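Local coordinates for photosystem II assembly protein Ycf48 (Thermosynechococcus elongatus, PDB 5OJ5) that probably acts early in photosystem II assembly and in replacing photodamaged D1, and binds the C-terminal extension of the D1 precursor, at residues D235-M240 and L275-P280. Numbering follows the deposited sequence.
Sequences DGRLWM and LAYRTP
The indole of W239 lies against L275 where two neighbouring blades of the seven-bladed beta-propeller pack face to face. W239 sits on strand 238-242, in the middle of its sheet, and L275 on strand 272-277, the edge strand that begins the next blade. L275 covers one indole face: CD2 stands 3.7 Å from the centroid of the five-membered ring, only 6° off its normal, a CH-pi contact, while CB rests over the six-membered ring. With CG anti to the backbone N (chi1 -177°), the leucine branch runs alongside the indole, the two side chains pointing opposite ways. No direct hydrogen bond joins the segments; three waters bridge them instead. Water 3 accepts from W239 NE1 at 3.0 Å and donates to L275 O, so the buried indole N-H is satisfied across the blade interface. Y277 brings ring atom CE2 to 4.4 Å from W239 CD1, which lies at the tyrosine edge, near its plane; V283 and F249 also touch Y277. Beyond the hydroxyl, the guanidinium of R237 is turned 79° to the phenol ring, and water 2 links R237 NH2 to Y277 OH. The arginine chain bends at chi3 and grips D235 side-on in a salt bridge: NE meets OD1 from above the carboxylate plane at 2.8 Å, and NH2 takes the syn lone pair of OD2 at 3.0 Å. T233 OG1 also bonds D235 OD1, further fixing the carboxylate. Between the loops that hold D235 and P280, water 1 donates to D235 OD2 at 2.6 Å and to P280 O at 3.1 Å.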
loop_
_atom_site.group_PDB
_atom_site.type_symbol
_atom_site.label_atom_id
_atom_site.label_comp_id
_atom_site.label_asym_id
_atom_site.label_seq_id
_atom_site.Cartn_x
_atom_site.Cartn_y
_atom_site.Cartn_z
ATOM N N ASP A 235 -6.031 -13.059 -9.445
ATOM C CA ASP A 235 -6.245 -13.954 -10.569
ATOM C C ASP A 235 -5.648 -13.397 -11.850
ATOM O O ASP A 235 -5.988 -13.848 -12.937
ATOM C CB ASP A 235 -7.712 -14.310 -10.772
ATOM C CG ASP A 235 -8.597 -13.084 -10.810
ATOM O OD1 ASP A 235 -8.217 -12.064 -11.395
ATOM O OD2 ASP A 235 -9.683 -13.123 -10.199
ATOM N N GLY A 236 -4.718 -12.464 -11.757
ATOM C CA GLY A 236 -3.965 -12.072 -12.928
ATOM C C GLY A 236 -4.557 -10.920 -13.710
ATOM O O GLY A 236 -4.175 -10.721 -14.873
ATOM N N ARG A 237 -5.463 -10.163 -13.127
ATOM C CA ARG A 237 -6.040 -8.972 -13.738
ATOM C C ARG A 237 -5.533 -7.733 -13.009
ATOM O O ARG A 237 -4.885 -7.816 -11.958
ATOM C CB ARG A 237 -7.569 -9.036 -13.685
ATOM C CG ARG A 237 -8.173 -10.167 -14.530
ATOM C CD ARG A 237 -9.690 -10.218 -14.347
ATOM N NE ARG A 237 -9.993 -10.641 -12.993
ATOM C CZ ARG A 237 -11.008 -10.205 -12.242
ATOM N NH1 ARG A 237 -11.888 -9.294 -12.669
ATOM N NH2 ARG A 237 -11.125 -10.681 -11.019
ATOM N N LEU A 238 -5.853 -6.580 -13.580
ATOM C CA LEU A 238 -5.679 -5.281 -12.956
ATOM C C LEU A 238 -7.025 -4.750 -12.494
ATOM O O LEU A 238 -8.075 -5.032 -13.084
ATOM C CB LEU A 238 -5.067 -4.281 -13.923
ATOM C CG LEU A 238 -3.630 -4.495 -14.447
ATOM C CD1 LEU A 238 -3.310 -3.566 -15.660
ATOM C CD2 LEU A 238 -2.673 -4.248 -13.360
ATOM N N TRP A 239 -6.963 -3.903 -11.462
ATOM C CA TRP A 239 -8.093 -3.088 -11.052
ATOM C C TRP A 239 -7.673 -1.628 -11.117
ATOM O O TRP A 239 -6.494 -1.300 -11.002
ATOM C CB TRP A 239 -8.602 -3.458 -9.637
ATOM C CG TRP A 239 -7.584 -3.395 -8.536
ATOM C CD1 TRP A 239 -6.882 -4.447 -8.001
ATOM C CD2 TRP A 239 -7.166 -2.230 -7.822
ATOM N NE1 TRP A 239 -6.063 -4.014 -6.991
ATOM C CE2 TRP A 239 -6.210 -2.654 -6.865
ATOM C CE3 TRP A 239 -7.503 -0.867 -7.873
ATOM C CZ2 TRP A 239 -5.590 -1.771 -5.985
ATOM C CZ3 TRP A 239 -6.858 0.019 -6.999
ATOM C CH2 TRP A 239 -5.908 -0.441 -6.075
ATOM N N MET A 240 -8.669 -0.758 -11.252
ATOM C CA MET A 240 -8.470 0.676 -11.174
ATOM C C MET A 240 -9.546 1.336 -10.331
ATOM O O MET A 240 -10.713 0.928 -10.362
ATOM C CB MET A 240 -8.428 1.355 -12.574
ATOM C CG MET A 240 -9.685 1.200 -13.395
ATOM S SD MET A 240 -9.658 2.143 -14.936
ATOM C CE MET A 240 -8.259 1.572 -15.750
ATOM N N LEU A 275 -8.023 -0.659 -2.755
ATOM C CA LEU A 275 -8.826 -1.852 -2.993
ATOM C C LEU A 275 -7.914 -3.034 -2.691
ATOM O O LEU A 275 -6.761 -3.055 -3.159
ATOM C CB LEU A 275 -9.270 -1.868 -4.470
ATOM C CG LEU A 275 -10.190 -3.001 -4.910
ATOM C CD1 LEU A 275 -10.962 -2.567 -6.136
ATOM C CD2 LEU A 275 -9.428 -4.246 -5.248
ATOM N N ALA A 276 -8.378 -3.997 -1.909
ATOM C CA ALA A 276 -7.569 -5.174 -1.642
ATOM C C ALA A 276 -8.433 -6.388 -1.420
ATOM O O ALA A 276 -9.538 -6.292 -0.879
ATOM C CB ALA A 276 -6.659 -4.968 -0.420
ATOM N N TYR A 277 -7.908 -7.542 -1.796
ATOM C CA TYR A 277 -8.590 -8.815 -1.660
ATOM C C TYR A 277 -8.177 -9.519 -0.374
ATOM O O TYR A 277 -6.986 -9.703 -0.109
ATOM C CB TYR A 277 -8.268 -9.735 -2.837
ATOM C CG TYR A 277 -8.863 -9.313 -4.157
ATOM C CD1 TYR A 277 -9.896 -10.048 -4.720
ATOM C CD2 TYR A 277 -8.398 -8.177 -4.850
ATOM C CE1 TYR A 277 -10.440 -9.672 -5.936
ATOM C CE2 TYR A 277 -8.971 -7.801 -6.063
ATOM C CZ TYR A 277 -9.980 -8.551 -6.603
ATOM O OH TYR A 277 -10.502 -8.154 -7.816
ATOM N N ARG A 278 -9.144 -9.948 0.412
ATOM C CA ARG A 278 -8.848 -10.846 1.529
ATOM C C ARG A 278 -8.738 -12.284 1.050
ATOM O O ARG A 278 -7.941 -13.066 1.586
ATOM C CB ARG A 278 -9.937 -10.718 2.614
ATOM C CG ARG A 278 -9.568 -11.499 3.859
ATOM C CD ARG A 278 -10.610 -11.361 4.958
ATOM N NE ARG A 278 -11.875 -12.005 4.644
ATOM C CZ ARG A 278 -12.126 -13.300 4.817
ATOM N NH1 ARG A 278 -11.185 -14.077 5.346
ATOM N NH2 ARG A 278 -13.316 -13.772 4.498
ATOM N N THR A 279 -9.586 -12.656 0.077
ATOM C CA THR A 279 -9.632 -13.973 -0.524
ATOM C C THR A 279 -9.887 -13.735 -2.002
ATOM O O THR A 279 -10.148 -12.600 -2.405
ATOM C CB THR A 279 -10.795 -14.806 0.043
ATOM O OG1 THR A 279 -12.016 -14.228 -0.396
ATOM C CG2 THR A 279 -10.716 -14.908 1.562
ATOM N N PRO A 280 -9.894 -14.767 -2.841
ATOM C CA PRO A 280 -10.159 -14.511 -4.260
ATOM C C PRO A 280 -11.508 -13.870 -4.526
ATOM O O PRO A 280 -11.629 -13.140 -5.514
ATOM C CB PRO A 280 -10.045 -15.905 -4.902
ATOM C CG PRO A 280 -9.072 -16.629 -4.044
ATOM C CD PRO A 280 -9.316 -16.109 -2.635
HETATM O O HOH W 1 -9.538 -13.725 -7.670
HETATM O O HOH W 2 -12.311 -9.885 -8.802
HETATM O O HOH W 3 -4.986 -4.932 -4.398
#